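Local coordinates for protein putative protease I (Bacteroides thetaiotaomicron VPI-5482, PDB 3CNE) that binds flavins such as lumichrome, riboflavin, FMN and FAD as a homodimer and may serve as a flavin storage protein, apparently without proteolytic activity, at residues 146-151 with 163-168. Sequence-based numbering, arbitrary orientation.
Sequences EKSEID and IWTMLP. With FMN (flavin mononucleotide), chain N.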
loop_
_atom_site.group_PDB
_atom_site.type_symbol
_atom_site.label_atom_id
_atom_site.label_comp_id
_atom_site.label_asym_id
_atom_site.label_seq_id
_atom_site.Cartn_x
_atom_site.Cartn_y
_atom_site.Cartn_z
ATOM N N GLU A 146 -4.223 19.170 12.415
ATOM C CA GLU A 146 -4.772 19.002 11.058
ATOM C C GLU A 146 -4.391 17.664 10.433
ATOM O O GLU A 146 -3.398 17.045 10.838
ATOM C CB GLU A 146 -4.362 20.164 10.142
ATOM C CG GLU A 146 -4.961 21.504 10.550
ATOM C CD GLU A 146 -6.457 21.413 10.799
ATOM O OE1 GLU A 146 -7.203 21.172 9.821
ATOM O OE2 GLU A 146 -6.876 21.568 11.971
ATOM N N LYS A 147 -5.195 17.257 9.439
ATOM C CA LYS A 147 -5.043 15.989 8.733
ATOM C C LYS A 147 -3.782 15.996 7.880
ATOM O O LYS A 147 -3.133 14.961 7.704
ATOM C CB LYS A 147 -6.257 15.708 7.837
ATOM C CG LYS A 147 -7.511 15.219 8.553
ATOM C CD LYS A 147 -8.614 14.921 7.549
ATOM C CE LYS A 147 -9.957 14.681 8.203
ATOM N NZ LYS A 147 -10.103 13.269 8.627
ATOM N N SER A 148 -3.473 17.169 7.321
ATOM C CA SER A 148 -2.214 17.405 6.640
ATOM C C SER A 148 -1.907 18.894 6.715
ATOM O O SER A 148 -2.791 19.688 7.031
ATOM C CB SER A 148 -2.240 16.918 5.190
ATOM O OG SER A 148 -3.351 17.421 4.454
ATOM N N GLU A 149 -0.651 19.238 6.450
ATOM C CA GLU A 149 -0.159 20.610 6.467
ATOM C C GLU A 149 0.796 20.778 5.306
ATOM O O GLU A 149 1.675 19.930 5.075
ATOM C CB GLU A 149 0.594 20.937 7.767
ATOM C CG GLU A 149 -0.294 21.099 9.007
ATOM C CD GLU A 149 -1.229 22.328 8.965
ATOM O OE1 GLU A 149 -1.094 23.195 8.084
ATOM O OE2 GLU A 149 -2.098 22.432 9.846
ATOM N N ILE A 150 0.602 21.866 4.568
ATOM C CA ILE A 150 1.546 22.277 3.558
ATOM C C ILE A 150 2.039 23.648 3.981
ATOM O O ILE A 150 1.265 24.592 4.093
ATOM C CB ILE A 150 0.913 22.251 2.128
ATOM C CG1 ILE A 150 0.568 20.805 1.749
ATOM C CG2 ILE A 150 1.873 22.871 1.092
ATOM C CD1 ILE A 150 -0.223 20.669 0.467
ATOM N N ASP A 151 3.327 23.725 4.273
ATOM C CA ASP A 151 3.934 24.949 4.733
ATOM C C ASP A 151 5.335 25.019 4.175
ATOM O O ASP A 151 6.243 24.276 4.596
ATOM C CB ASP A 151 3.933 25.058 6.273
ATOM C CG ASP A 151 4.237 26.487 6.753
ATOM O OD1 ASP A 151 4.360 27.360 5.880
ATOM O OD2 ASP A 151 4.344 26.746 7.972
ATOM N N ILE A 163 -3.127 10.760 4.092
ATOM C CA ILE A 163 -2.282 11.072 2.936
ATOM C C ILE A 163 -3.132 11.622 1.772
ATOM O O ILE A 163 -2.762 12.623 1.143
ATOM C CB ILE A 163 -1.428 9.870 2.493
ATOM C CG1 ILE A 163 -0.305 9.633 3.514
ATOM C CG2 ILE A 163 -0.796 10.136 1.092
ATOM C CD1 ILE A 163 0.401 8.288 3.367
ATOM N N TRP A 164 -4.293 10.993 1.546
ATOM C CA TRP A 164 -5.234 11.406 0.500
ATOM C C TRP A 164 -5.552 12.904 0.546
ATOM O O TRP A 164 -5.837 13.479 -0.496
ATOM C CB TRP A 164 -6.545 10.598 0.560
ATOM C CG TRP A 164 -7.480 10.969 1.700
ATOM C CD1 TRP A 164 -7.456 10.486 2.958
ATOM C CD2 TRP A 164 -8.572 11.904 1.649
ATOM N NE1 TRP A 164 -8.463 11.044 3.714
ATOM C CE2 TRP A 164 -9.170 11.915 2.922
ATOM C CE3 TRP A 164 -9.107 12.727 0.640
ATOM C CZ2 TRP A 164 -10.266 12.734 3.228
ATOM C CZ3 TRP A 164 -10.214 13.532 0.943
ATOM C CH2 TRP A 164 -10.773 13.527 2.220
ATOM N N THR A 165 -5.527 13.514 1.743
ATOM C CA THR A 165 -5.866 14.954 1.897
ATOM C C THR A 165 -4.830 15.919 1.310
ATOM O O THR A 165 -5.144 17.085 1.050
ATOM C CB THR A 165 -6.127 15.384 3.364
ATOM O OG1 THR A 165 -4.915 15.296 4.136
ATOM C CG2 THR A 165 -7.245 14.568 3.989
HETATM N N MSE A 166 -3.605 15.453 1.101
HETATM C CA MSE A 166 -2.565 16.321 0.563
HETATM C C MSE A 166 -1.960 15.802 -0.740
HETATM O O MSE A 166 -1.214 16.503 -1.390
HETATM C CB MSE A 166 -1.453 16.525 1.578
HETATM C CG MSE A 166 -0.778 15.221 1.987
HETATM SE SE MSE A 166 1.021 15.468 2.705
HETATM C CE MSE A 166 1.970 14.406 1.353
ATOM N N LEU A 167 -2.265 14.566 -1.106
ATOM C CA LEU A 167 -1.601 13.915 -2.228
ATOM C C LEU A 167 -1.847 14.611 -3.586
ATOM O O LEU A 167 -0.909 14.731 -4.380
ATOM C CB LEU A 167 -1.955 12.416 -2.260
ATOM C CG LEU A 167 -1.116 11.496 -3.137
ATOM C CD1 LEU A 167 0.364 11.619 -2.816
ATOM C CD2 LEU A 167 -1.609 10.040 -2.973
ATOM N N PRO A 168 -3.081 15.095 -3.854
ATOM C CA PRO A 168 -3.265 15.851 -5.105
ATOM C C PRO A 168 -2.371 17.094 -5.183
ATOM O O PRO A 168 -1.852 17.404 -6.259
ATOM C CB PRO A 168 -4.750 16.272 -5.048
ATOM C CG PRO A 168 -5.387 15.192 -4.193
ATOM C CD PRO A 168 -4.351 15.011 -3.105
HETATM N N1 FMN N . -9.192 8.006 0.442
HETATM C C2 FMN N . -8.370 7.137 1.128
HETATM O O2 FMN N . -7.477 6.546 0.511
HETATM N N3 FMN N . -8.559 6.936 2.489
HETATM C C4 FMN N . -9.578 7.606 3.161
HETATM O O4 FMN N . -9.712 7.471 4.388
HETATM C C4A FMN N . -10.405 8.486 2.464
HETATM N N5 FMN N . -11.420 9.162 3.121
HETATM C C5A FMN N . -12.230 10.026 2.408
HETATM C C6 FMN N . -13.247 10.702 3.064
HETATM C C7 FMN N . -14.072 11.589 2.376
HETATM C C7M FMN N . -14.637 12.733 3.174
HETATM C C8 FMN N . -13.901 11.771 0.995
HETATM C C8M FMN N . -15.141 11.973 0.155
HETATM C C9 FMN N . -12.858 11.099 0.360
HETATM C C9A FMN N . -12.028 10.218 1.041
HETATM N N10 FMN N . -11.010 9.543 0.369
HETATM C C10 FMN N . -10.209 8.680 1.094
HETATM C "C1'" FMN N . -10.346 10.193 -0.811
HETATM C "C2'" FMN N . -10.725 9.620 -2.171
HETATM O "O2'" FMN N . -9.894 8.513 -2.481
HETATM C "C3'" FMN N . -10.574 10.723 -3.226
HETATM O "O3'" FMN N . -11.425 11.803 -2.886
HETATM C "C4'" FMN N . -10.892 10.248 -4.645
HETATM O "O4'" FMN N . -9.750 9.673 -5.259
HETATM O O HOH W 1 -9.406 10.944 6.710
#
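T165 lies across the aliphatic part of K147 at about a right angle, its CG2 methyl 3.8 Å from K147 CD. On its other branch, T165 OG1 accepts a hydrogen bond of 2.7 Å from S148 OG. T165 OG1 is also hydrogen-bonded to the carbonyl O of T162, so the hydroxyl ties the turn before helix 167-174 to the edge strand. S148 OG stands between its backbone N and carbonyl carbon (chi1 52°), which brings it to T165 and sets it 3.6 Å from M166 CB; beyond, I150 CD1 makes a looser apolar approach to M166.

The same T165 methyl sits over the centre of the W164 indole, 3.4 Å above its plane. The flavin isoalloxazine lies over the opposite face, with FMN C9A 3.5 Å above the indole plane and displaced toward its rim; methyl and flavin together leave the indole little room to turn. At the ring edge a water lies in the indole plane and accepts from both W164 NE1 and K147 NZ, a bridge for which the lysine chain bends at its last torsion. With W164 replaced by alanine, the flavin is likely to lose the aromatic surface over this face, T165 CG2 the ring it covers, and the water one of its two donors. The flavin site is shared across the dimer, the second subunit contributing the carbonyl of N161.

Strand 148-151, outermost in the mixed sheet of this DJ-1/PfpI-family chain, pairs antiparallel with strand 154-157, while M166, the N-cap residue of helix 167-174, packs inward on F155 and A157 of that neighbour and on I108 of strand 106-110.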